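Local structure of NAD nucleotidase (Haemophilus influenzae, 3ZTV) at residues 18-29 / 41-49; 86-94 / 338-346. The protein degrades NAD to adenosine and nicotinamide riboside in the periplasm, acting as both an NAD pyrophosphatase and a zinc-dependent 5'-nucleotidase. All blocks are in the same frame, centred on the assembly; numbering follows the deposited sequence.

Contact 1 (18-29 / 41-49) reaches from a zinc site to the foot of a beta hairpin, and contact 2 (86-94 / 338-346) packs two helices beside it; their centres lie about 12 Å apart. They touch directly. Ser23 OG lies 2.7 Å from Asp86 OD2 and Ser47 OG 2.6 Å from Asp340 OD1, both probable hydrogen bonds, so each segment of contact 1 is tied to a different helix of contact 2. His21, between the zinc ligands Asp20 and His22 in sequence, also touches helix 84-93. Contact 2 itself stands back from the metal, with the side chain of Val89 about 11 Å from that of His22.

Contact 1 (18-29 / 41-49); sequences INDHHSYLEPHE and VDIGGFSAV. With ZN (zinc ion), chain C.
Phe46 drives one edge of its ring into the face of His21, a T-shaped stack with centroids 4.8 Å apart and planes at 71°. Its CE2 lies over the centre of the imidazole, whose NE2 is hydrogen-bonded to Asp86. Ile18 CD1 comes within 3.9 Å of Phe46 CZ, while Ile18 CG2 meets Val49 CG1. Ile43 lays CG1 over a face of the His28 ring in a CH-pi contact; directly paired, the two share a face of the hairpin, and with Ile43 CG1 and His28 CG each set between backbone N and carbonyl carbon (chi1 51° and 67°), the Ile43 chain lies across the imidazole.

Three backbone hydrogen bonds join the segments. His28 and Ile43 form an antiparallel hydrogen-bonded pair, with Ile43 N to His28 O at 2.8 Å and His28 N to Ile43 O at 2.9 Å. Phe46 N reaches Leu25 O from above the carbonyl plane, and a water also donates to that oxygen while accepting from Ser47 N. Gly45, N-cap of helix 46-59, sets its CA 3.4 Å from Leu25 O.

Toward the start of segment 18-29, zinc is held by Asp20 OD1 at 2.0 Å and His22 NE2 at 2.1 Å, the Asp-X-His motif of calcineurin-like phosphoesterases, with a water and Asp70. Asp42 and Glu29 share Lys299 in salt bridges. Helix 84-93 covers Leu25, His21 and Phe46, whereas strand 284-295 packs against Val41, Ile43 and Val49.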
loop_
_atom_site.group_PDB
_atom_site.type_symbol
_atom_site.label_atom_id
_atom_site.label_comp_id
_atom_site.label_asym_id
_atom_site.label_seq_id
_atom_site.Cartn_x
_atom_site.Cartn_y
_atom_site.Cartn_z
ATOM N N ILE A 18 -26.650 -9.353 7.240
ATOM C CA ILE A 18 -26.142 -10.730 7.223
ATOM C C ILE A 18 -24.813 -10.778 6.460
ATOM O O ILE A 18 -24.425 -9.795 5.791
ATOM C CB ILE A 18 -27.132 -11.756 6.582
ATOM C CG1 ILE A 18 -27.210 -11.642 5.052
ATOM C CG2 ILE A 18 -28.515 -11.630 7.186
ATOM C CD1 ILE A 18 -27.899 -12.857 4.393
ATOM N N ASN A 19 -24.128 -11.919 6.512
ATOM C CA ASN A 19 -22.873 -12.082 5.777
ATOM C C ASN A 19 -22.591 -13.561 5.595
ATOM O O ASN A 19 -23.037 -14.391 6.392
ATOM C CB ASN A 19 -21.704 -11.447 6.537
ATOM C CG ASN A 19 -21.506 -12.070 7.908
ATOM O OD1 ASN A 19 -20.675 -12.976 8.098
ATOM N ND2 ASN A 19 -22.272 -11.598 8.874
ATOM N N ASP A 20 -21.865 -13.898 4.531
ATOM C CA ASP A 20 -21.300 -15.240 4.382
ATOM C C ASP A 20 -22.370 -16.334 4.402
ATOM O O ASP A 20 -22.218 -17.386 5.042
ATOM C CB ASP A 20 -20.238 -15.502 5.453
ATOM C CG ASP A 20 -19.016 -14.618 5.280
ATOM O OD1 ASP A 20 -18.099 -14.982 4.499
ATOM O OD2 ASP A 20 -18.964 -13.544 5.913
ATOM N N HIS A 21 -23.468 -16.096 3.706
ATOM C CA HIS A 21 -24.477 -17.152 3.641
ATOM C C HIS A 21 -24.043 -18.372 2.811
ATOM O O HIS A 21 -24.548 -19.472 3.043
ATOM C CB HIS A 21 -25.900 -16.631 3.307
ATOM C CG HIS A 21 -26.226 -16.514 1.848
ATOM N ND1 HIS A 21 -26.089 -15.333 1.143
ATOM C CD2 HIS A 21 -26.782 -17.405 0.988
ATOM C CE1 HIS A 21 -26.503 -15.518 -0.099
ATOM N NE2 HIS A 21 -26.937 -16.762 -0.215
ATOM N N HIS A 22 -23.089 -18.184 1.905
ATOM C CA HIS A 22 -22.441 -19.314 1.214
ATOM C C HIS A 22 -23.448 -20.313 0.621
ATOM O O HIS A 22 -23.296 -21.530 0.763
ATOM C CB HIS A 22 -21.477 -20.023 2.162
ATOM C CG HIS A 22 -20.165 -19.313 2.335
ATOM N ND1 HIS A 22 -19.158 -19.354 1.396
ATOM C CD2 HIS A 22 -19.680 -18.580 3.368
ATOM C CE1 HIS A 22 -18.123 -18.649 1.824
ATOM N NE2 HIS A 22 -18.407 -18.184 3.031
ATOM N N SER A 23 -24.492 -19.782 0.001
ATOM C CA SER A 23 -25.479 -20.606 -0.689
ATOM C C SER A 23 -26.281 -21.533 0.224
ATOM O O SER A 23 -26.878 -22.510 -0.256
ATOM C CB SER A 23 -24.828 -21.388 -1.846
ATOM O OG SER A 23 -24.257 -20.502 -2.794
ATOM N N TYR A 24 -26.320 -21.223 1.525
ATOM C CA TYR A 24 -27.144 -21.988 2.467
ATOM C C TYR A 24 -28.585 -21.492 2.403
ATOM O O TYR A 24 -29.028 -20.688 3.240
ATOM C CB TYR A 24 -26.604 -21.897 3.899
ATOM C CG TYR A 24 -25.493 -22.876 4.173
ATOM C CD1 TYR A 24 -24.232 -22.710 3.611
ATOM C CD2 TYR A 24 -25.707 -23.985 4.985
ATOM C CE1 TYR A 24 -23.212 -23.613 3.856
ATOM C CE2 TYR A 24 -24.694 -24.898 5.237
ATOM C CZ TYR A 24 -23.447 -24.702 4.670
ATOM O OH TYR A 24 -22.451 -25.614 4.931
ATOM N N LEU A 25 -29.325 -21.971 1.413
ATOM C CA LEU A 25 -30.715 -21.556 1.273
ATOM C C LEU A 25 -31.628 -22.243 2.283
ATOM O O LEU A 25 -32.641 -21.678 2.700
ATOM C CB LEU A 25 -31.224 -21.817 -0.148
ATOM C CG LEU A 25 -31.057 -20.664 -1.142
ATOM C CD1 LEU A 25 -29.618 -20.176 -1.223
ATOM C CD2 LEU A 25 -31.571 -21.063 -2.518
ATOM N N GLU A 26 -31.271 -23.461 2.675
ATOM C CA GLU A 26 -32.062 -24.225 3.634
ATOM C C GLU A 26 -31.433 -24.100 5.012
ATOM O O GLU A 26 -30.273 -23.723 5.127
ATOM C CB GLU A 26 -32.117 -25.704 3.225
ATOM C CG GLU A 26 -32.847 -25.982 1.914
ATOM C CD GLU A 26 -33.017 -27.470 1.642
ATOM O OE1 GLU A 26 -33.515 -28.190 2.535
ATOM O OE2 GLU A 26 -32.657 -27.926 0.538
ATOM N N PRO A 27 -32.197 -24.435 6.063
ATOM C CA PRO A 27 -31.642 -24.497 7.419
ATOM C C PRO A 27 -30.541 -25.554 7.510
ATOM O O PRO A 27 -30.426 -26.405 6.613
ATOM C CB PRO A 27 -32.850 -24.917 8.276
ATOM C CG PRO A 27 -34.039 -24.495 7.478
ATOM C CD PRO A 27 -33.639 -24.749 6.049
ATOM N N HIS A 28 -29.734 -25.501 8.564
ATOM C CA HIS A 28 -28.775 -26.564 8.836
ATOM C C HIS A 28 -28.750 -26.876 10.334
ATOM O O HIS A 28 -29.235 -26.096 11.155
ATOM C CB HIS A 28 -27.381 -26.224 8.288
ATOM C CG HIS A 28 -26.717 -25.079 8.985
ATOM N ND1 HIS A 28 -27.026 -23.760 8.722
ATOM C CD2 HIS A 28 -25.744 -25.054 9.929
ATOM C CE1 HIS A 28 -26.283 -22.974 9.479
ATOM N NE2 HIS A 28 -25.496 -23.733 10.220
ATOM N N GLU A 29 -28.181 -28.018 10.690
ATOM C CA GLU A 29 -28.185 -28.450 12.077
ATOM C C GLU A 29 -27.034 -27.839 12.876
ATOM O O GLU A 29 -25.935 -27.629 12.348
ATOM C CB GLU A 29 -28.112 -29.974 12.123
ATOM C CG GLU A 29 -28.307 -30.589 13.488
ATOM C CD GLU A 29 -28.339 -32.102 13.414
ATOM O OE1 GLU A 29 -29.414 -32.661 13.115
ATOM O OE2 GLU A 29 -27.280 -32.723 13.628
ATOM N N VAL A 41 -30.549 -28.894 17.037
ATOM C CA VAL A 41 -31.607 -28.020 16.543
ATOM C C VAL A 41 -31.278 -27.604 15.112
ATOM O O VAL A 41 -30.139 -27.764 14.666
ATOM C CB VAL A 41 -31.750 -26.750 17.418
ATOM C CG1 VAL A 41 -32.036 -27.134 18.863
ATOM C CG2 VAL A 41 -30.499 -25.867 17.322
ATOM N N ASP A 42 -32.278 -27.099 14.393
ATOM C CA ASP A 42 -32.058 -26.517 13.075
ATOM C C ASP A 42 -32.034 -24.997 13.172
ATOM O O ASP A 42 -32.857 -24.404 13.884
ATOM C CB ASP A 42 -33.149 -26.952 12.099
ATOM C CG ASP A 42 -33.075 -28.431 11.770
ATOM O OD1 ASP A 42 -31.947 -28.951 11.647
ATOM O OD2 ASP A 42 -34.139 -29.071 11.664
ATOM N N ILE A 43 -31.090 -24.378 12.462
ATOM C CA ILE A 43 -30.979 -22.920 12.400
ATOM C C ILE A 43 -30.868 -22.435 10.965
ATOM O O ILE A 43 -30.475 -23.175 10.063
ATOM C CB ILE A 43 -29.752 -22.387 13.178
ATOM C CG1 ILE A 43 -28.468 -23.118 12.770
ATOM C CG2 ILE A 43 -29.975 -22.495 14.679
ATOM C CD1 ILE A 43 -27.186 -22.436 13.250
ATOM N N GLY A 44 -31.252 -21.183 10.755
ATOM C CA GLY A 44 -30.961 -20.514 9.508
ATOM C C GLY A 44 -31.892 -20.811 8.352
ATOM O O GLY A 44 -33.061 -21.162 8.538
ATOM N N GLY A 45 -31.353 -20.667 7.146
ATOM C CA GLY A 45 -32.135 -20.763 5.928
ATOM C C GLY A 45 -32.609 -19.392 5.483
ATOM O O GLY A 45 -32.869 -18.513 6.313
ATOM N N PHE A 46 -32.709 -19.196 4.175
ATOM C CA PHE A 46 -33.047 -17.877 3.658
ATOM C C PHE A 46 -34.510 -17.485 3.834
ATOM O O PHE A 46 -34.826 -16.300 3.807
ATOM C CB PHE A 46 -32.595 -17.693 2.204
ATOM C CG PHE A 46 -31.774 -16.447 1.994
ATOM C CD1 PHE A 46 -32.392 -15.221 1.782
ATOM C CD2 PHE A 46 -30.388 -16.499 2.024
ATOM C CE1 PHE A 46 -31.648 -14.075 1.600
ATOM C CE2 PHE A 46 -29.637 -15.343 1.844
ATOM C CZ PHE A 46 -30.271 -14.135 1.626
ATOM N N SER A 47 -35.411 -18.450 4.016
ATOM C CA SER A 47 -36.794 -18.082 4.293
ATOM C C SER A 47 -36.878 -17.344 5.628
ATOM O O SER A 47 -37.545 -16.306 5.731
ATOM C CB SER A 47 -37.700 -19.309 4.299
ATOM O OG SER A 47 -39.040 -18.924 4.561
ATOM N N ALA A 48 -36.203 -17.869 6.649
ATOM C CA ALA A 48 -36.133 -17.194 7.945
ATOM C C ALA A 48 -35.429 -15.840 7.833
ATOM O O ALA A 48 -35.869 -14.866 8.443
ATOM C CB ALA A 48 -35.442 -18.080 8.971
ATOM N N VAL A 49 -34.335 -15.769 7.073
ATOM C CA VAL A 49 -33.618 -14.500 6.897
ATOM C C VAL A 49 -34.557 -13.428 6.351
ATOM O O VAL A 49 -34.687 -12.336 6.929
ATOM C CB VAL A 49 -32.386 -14.634 5.965
ATOM C CG1 VAL A 49 -31.893 -13.271 5.531
ATOM C CG2 VAL A 49 -31.271 -15.394 6.663
HETATM ZN ZN ZN C . -17.233 -16.708 3.983
HETATM O O HOH W 1 -34.968 -21.494 4.249
HETATM O O HOH W 2 -28.653 -22.439 6.992
HETATM O O HOH W 3 -15.225 -16.231 4.003
#

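Contact 2 (86-94 / 338-346); sequences DAAVMNAGN and KTDKLIAKY
Ala88 and Ala92, one turn apart, meet the side chains of helix 338-346 directly. The methyl of Ala88 approaches the Tyr346 ring obliquely, with CB 3.8 Å from Tyr346 CE2 and 3.6 Å from Tyr346 OH. Leu342 inserts CD1 between the two alanines, 4.0 Å from Ala92 CB and 3.7 Å from Ala88 O. Its CG lies opposite the carbonyl carbon (chi1 -69°) and the chain then extends (chi2 169°), carrying this methyl across to helix 86-93. Val89 uses CG1 alone, against Thr339 CG2 and Ile343 CG1, while the aliphatic part of Lys338 borders Ala92 through CE.

Farther out, Asp336 and Asn50 hydrogen-bond to Thr339 OG1, holding the hydroxyl while its methyl faces Val89. Asn50 ND2 also donates to Val89 O, so helix 46-59 bridges the two partners, and Phe46 of that helix packs on Val89. Tyr346 is steadied by an edge-to-face stack with Phe81.

The axes of segments 86-93 and 338-346 run antiparallel at 175° and 9.9 Å apart, an ordinary spacing bridged mainly by Leu342 and Tyr346. This mainly apolar pair joins helix 84-93 of the calcineurin-like phosphoesterase fold to helix 337-353, probably the long helix leading toward the C-terminal domain in 5'-nucleotidases.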
loop_
_atom_site.group_PDB
_atom_site.type_symbol
_atom_site.label_atom_id
_atom_site.label_comp_id
_atom_site.label_asym_id
_atom_site.label_seq_id
_atom_site.Cartn_x
_atom_site.Cartn_y
_atom_site.Cartn_z
ATOM N N ASP A 86 -29.146 -18.003 -5.463
ATOM C CA ASP A 86 -28.720 -17.008 -4.485
ATOM C C ASP A 86 -29.233 -15.632 -4.870
ATOM O O ASP A 86 -29.747 -14.899 -4.025
ATOM C CB ASP A 86 -27.200 -17.014 -4.341
ATOM C CG ASP A 86 -26.698 -18.270 -3.676
ATOM O OD1 ASP A 86 -27.021 -18.463 -2.486
ATOM O OD2 ASP A 86 -26.001 -19.071 -4.334
ATOM N N ALA A 87 -29.115 -15.269 -6.146
ATOM C CA ALA A 87 -29.634 -13.984 -6.600
ATOM C C ALA A 87 -31.132 -13.865 -6.338
ATOM O O ALA A 87 -31.612 -12.807 -5.917
ATOM C CB ALA A 87 -29.312 -13.751 -8.085
ATOM N N ALA A 88 -31.867 -14.950 -6.575
ATOM C CA ALA A 88 -33.313 -14.937 -6.411
ATOM C C ALA A 88 -33.726 -14.660 -4.962
ATOM O O ALA A 88 -34.609 -13.834 -4.694
ATOM C CB ALA A 88 -33.914 -16.256 -6.906
ATOM N N VAL A 89 -33.104 -15.360 -4.024
ATOM C CA VAL A 89 -33.478 -15.167 -2.620
ATOM C C VAL A 89 -32.977 -13.825 -2.072
ATOM O O VAL A 89 -33.650 -13.190 -1.249
ATOM C CB VAL A 89 -33.096 -16.362 -1.711
ATOM C CG1 VAL A 89 -33.794 -17.656 -2.194
ATOM C CG2 VAL A 89 -31.588 -16.552 -1.643
ATOM N N MET A 90 -31.822 -13.373 -2.550
ATOM C CA MET A 90 -31.323 -12.044 -2.183
ATOM C C MET A 90 -32.252 -10.949 -2.690
ATOM O O MET A 90 -32.589 -10.016 -1.954
ATOM C CB MET A 90 -29.908 -11.838 -2.731
ATOM C CG MET A 90 -28.863 -12.692 -2.031
ATOM S SD MET A 90 -27.268 -12.749 -2.882
ATOM C CE MET A 90 -26.556 -11.155 -2.443
ATOM N N ASN A 91 -32.690 -11.068 -3.945
ATOM C CA ASN A 91 -33.634 -10.111 -4.503
ATOM C C ASN A 91 -34.902 -10.055 -3.655
ATOM O O ASN A 91 -35.440 -8.974 -3.399
ATOM C CB ASN A 91 -33.980 -10.479 -5.944
ATOM C CG ASN A 91 -32.855 -10.168 -6.914
ATOM O OD1 ASN A 91 -31.915 -9.437 -6.588
ATOM N ND2 ASN A 91 -32.953 -10.705 -8.122
ATOM N N ALA A 92 -35.367 -11.220 -3.209
ATOM C CA ALA A 92 -36.590 -11.313 -2.411
ATOM C C ALA A 92 -36.452 -10.666 -1.035
ATOM O O ALA A 92 -37.454 -10.324 -0.400
ATOM C CB ALA A 92 -37.035 -12.768 -2.278
ATOM N N GLY A 93 -35.214 -10.507 -0.568
ATOM C CA GLY A 93 -34.950 -9.830 0.686
ATOM C C GLY A 93 -34.824 -8.321 0.574
ATOM O O GLY A 93 -34.752 -7.630 1.592
ATOM N N ASN A 94 -34.776 -7.803 -0.653
ATOM C CA ASN A 94 -34.698 -6.358 -0.868
ATOM C C ASN A 94 -33.608 -5.676 -0.038
ATOM O O ASN A 94 -33.829 -4.635 0.588
ATOM C CB ASN A 94 -36.062 -5.704 -0.625
ATOM C CG ASN A 94 -37.088 -6.117 -1.657
ATOM O OD1 ASN A 94 -38.044 -6.832 -1.351
ATOM N ND2 ASN A 94 -36.887 -5.681 -2.892
ATOM N N LYS A 338 -43.017 -15.659 -0.087
ATOM C CA LYS A 338 -42.343 -15.559 -1.378
ATOM C C LYS A 338 -41.072 -16.418 -1.417
ATOM O O LYS A 338 -40.827 -17.148 -2.381
ATOM C CB LYS A 338 -42.023 -14.097 -1.706
ATOM C CG LYS A 338 -41.256 -13.898 -3.005
ATOM C CD LYS A 338 -41.399 -12.471 -3.529
ATOM C CE LYS A 338 -40.758 -11.454 -2.601
ATOM N NZ LYS A 338 -40.830 -10.074 -3.169
ATOM N N THR A 339 -40.268 -16.328 -0.360
ATOM C CA THR A 339 -39.009 -17.062 -0.316
ATOM C C THR A 339 -39.258 -18.567 -0.220
ATOM O O THR A 339 -38.524 -19.354 -0.816
ATOM C CB THR A 339 -38.105 -16.563 0.823
ATOM O OG1 THR A 339 -37.947 -15.146 0.705
ATOM C CG2 THR A 339 -36.734 -17.220 0.752
ATOM N N ASP A 340 -40.297 -18.972 0.508
ATOM C CA ASP A 340 -40.698 -20.380 0.563
ATOM C C ASP A 340 -40.998 -20.932 -0.831
ATOM O O ASP A 340 -40.629 -22.057 -1.154
ATOM C CB ASP A 340 -41.951 -20.549 1.429
ATOM C CG ASP A 340 -41.658 -20.486 2.914
ATOM O OD1 ASP A 340 -40.503 -20.725 3.321
ATOM O OD2 ASP A 340 -42.609 -20.232 3.685
ATOM N N LYS A 341 -41.689 -20.142 -1.643
ATOM C CA LYS A 341 -42.016 -20.544 -3.011
ATOM C C LYS A 341 -40.756 -20.719 -3.863
ATOM O O LYS A 341 -40.624 -21.698 -4.608
ATOM C CB LYS A 341 -42.951 -19.521 -3.656
ATOM C CG LYS A 341 -44.366 -19.508 -3.084
ATOM C CD LYS A 341 -45.210 -18.375 -3.674
ATOM C CE LYS A 341 -44.762 -18.004 -5.079
ATOM N NZ LYS A 341 -44.876 -19.132 -6.037
ATOM N N LEU A 342 -39.829 -19.770 -3.754
ATOM C CA LEU A 342 -38.569 -19.851 -4.487
ATOM C C LEU A 342 -37.784 -21.084 -4.076
ATOM O O LEU A 342 -37.292 -21.826 -4.927
ATOM C CB LEU A 342 -37.719 -18.593 -4.271
ATOM C CG LEU A 342 -38.252 -17.306 -4.892
ATOM C CD1 LEU A 342 -37.482 -16.086 -4.388
ATOM C CD2 LEU A 342 -38.193 -17.382 -6.409
ATOM N N ILE A 343 -37.665 -21.306 -2.776
ATOM C CA ILE A 343 -36.865 -22.423 -2.297
ATOM C C ILE A 343 -37.477 -23.780 -2.680
ATOM O O ILE A 343 -36.756 -24.720 -3.017
ATOM C CB ILE A 343 -36.572 -22.305 -0.791
ATOM C CG1 ILE A 343 -35.650 -21.104 -0.538
ATOM C CG2 ILE A 343 -35.913 -23.573 -0.264
ATOM C CD1 ILE A 343 -35.442 -20.789 0.935
ATOM N N ALA A 344 -38.803 -23.879 -2.648
ATOM C CA ALA A 344 -39.479 -25.101 -3.081
ATOM C C ALA A 344 -39.161 -25.398 -4.541
ATOM O O ALA A 344 -38.878 -26.542 -4.913
ATOM C CB ALA A 344 -40.985 -24.972 -2.880
ATOM N N LYS A 345 -39.205 -24.362 -5.368
ATOM C CA LYS A 345 -38.889 -24.502 -6.782
ATOM C C LYS A 345 -37.449 -24.957 -6.993
ATOM O O LYS A 345 -37.186 -25.886 -7.766
ATOM C CB LYS A 345 -39.141 -23.186 -7.524
ATOM C CG LYS A 345 -38.753 -23.227 -8.992
ATOM C CD LYS A 345 -38.998 -21.895 -9.687
ATOM C CE LYS A 345 -38.005 -20.839 -9.229
ATOM N NZ LYS A 345 -38.235 -19.534 -9.911
ATOM N N TYR A 346 -36.508 -24.299 -6.313
ATOM C CA TYR A 346 -35.092 -24.627 -6.479
ATOM C C TYR A 346 -34.734 -25.983 -5.883
ATOM O O TYR A 346 -33.888 -26.702 -6.421
ATOM C CB TYR A 346 -34.177 -23.515 -5.929
ATOM C CG TYR A 346 -34.125 -22.300 -6.820
ATOM C CD1 TYR A 346 -33.519 -22.359 -8.066
ATOM C CD2 TYR A 346 -34.679 -21.089 -6.418
ATOM C CE1 TYR A 346 -33.469 -21.248 -8.894
ATOM C CE2 TYR A 346 -34.635 -19.977 -7.240
ATOM C CZ TYR A 346 -34.030 -20.063 -8.474
ATOM O OH TYR A 346 -33.980 -18.959 -9.296
#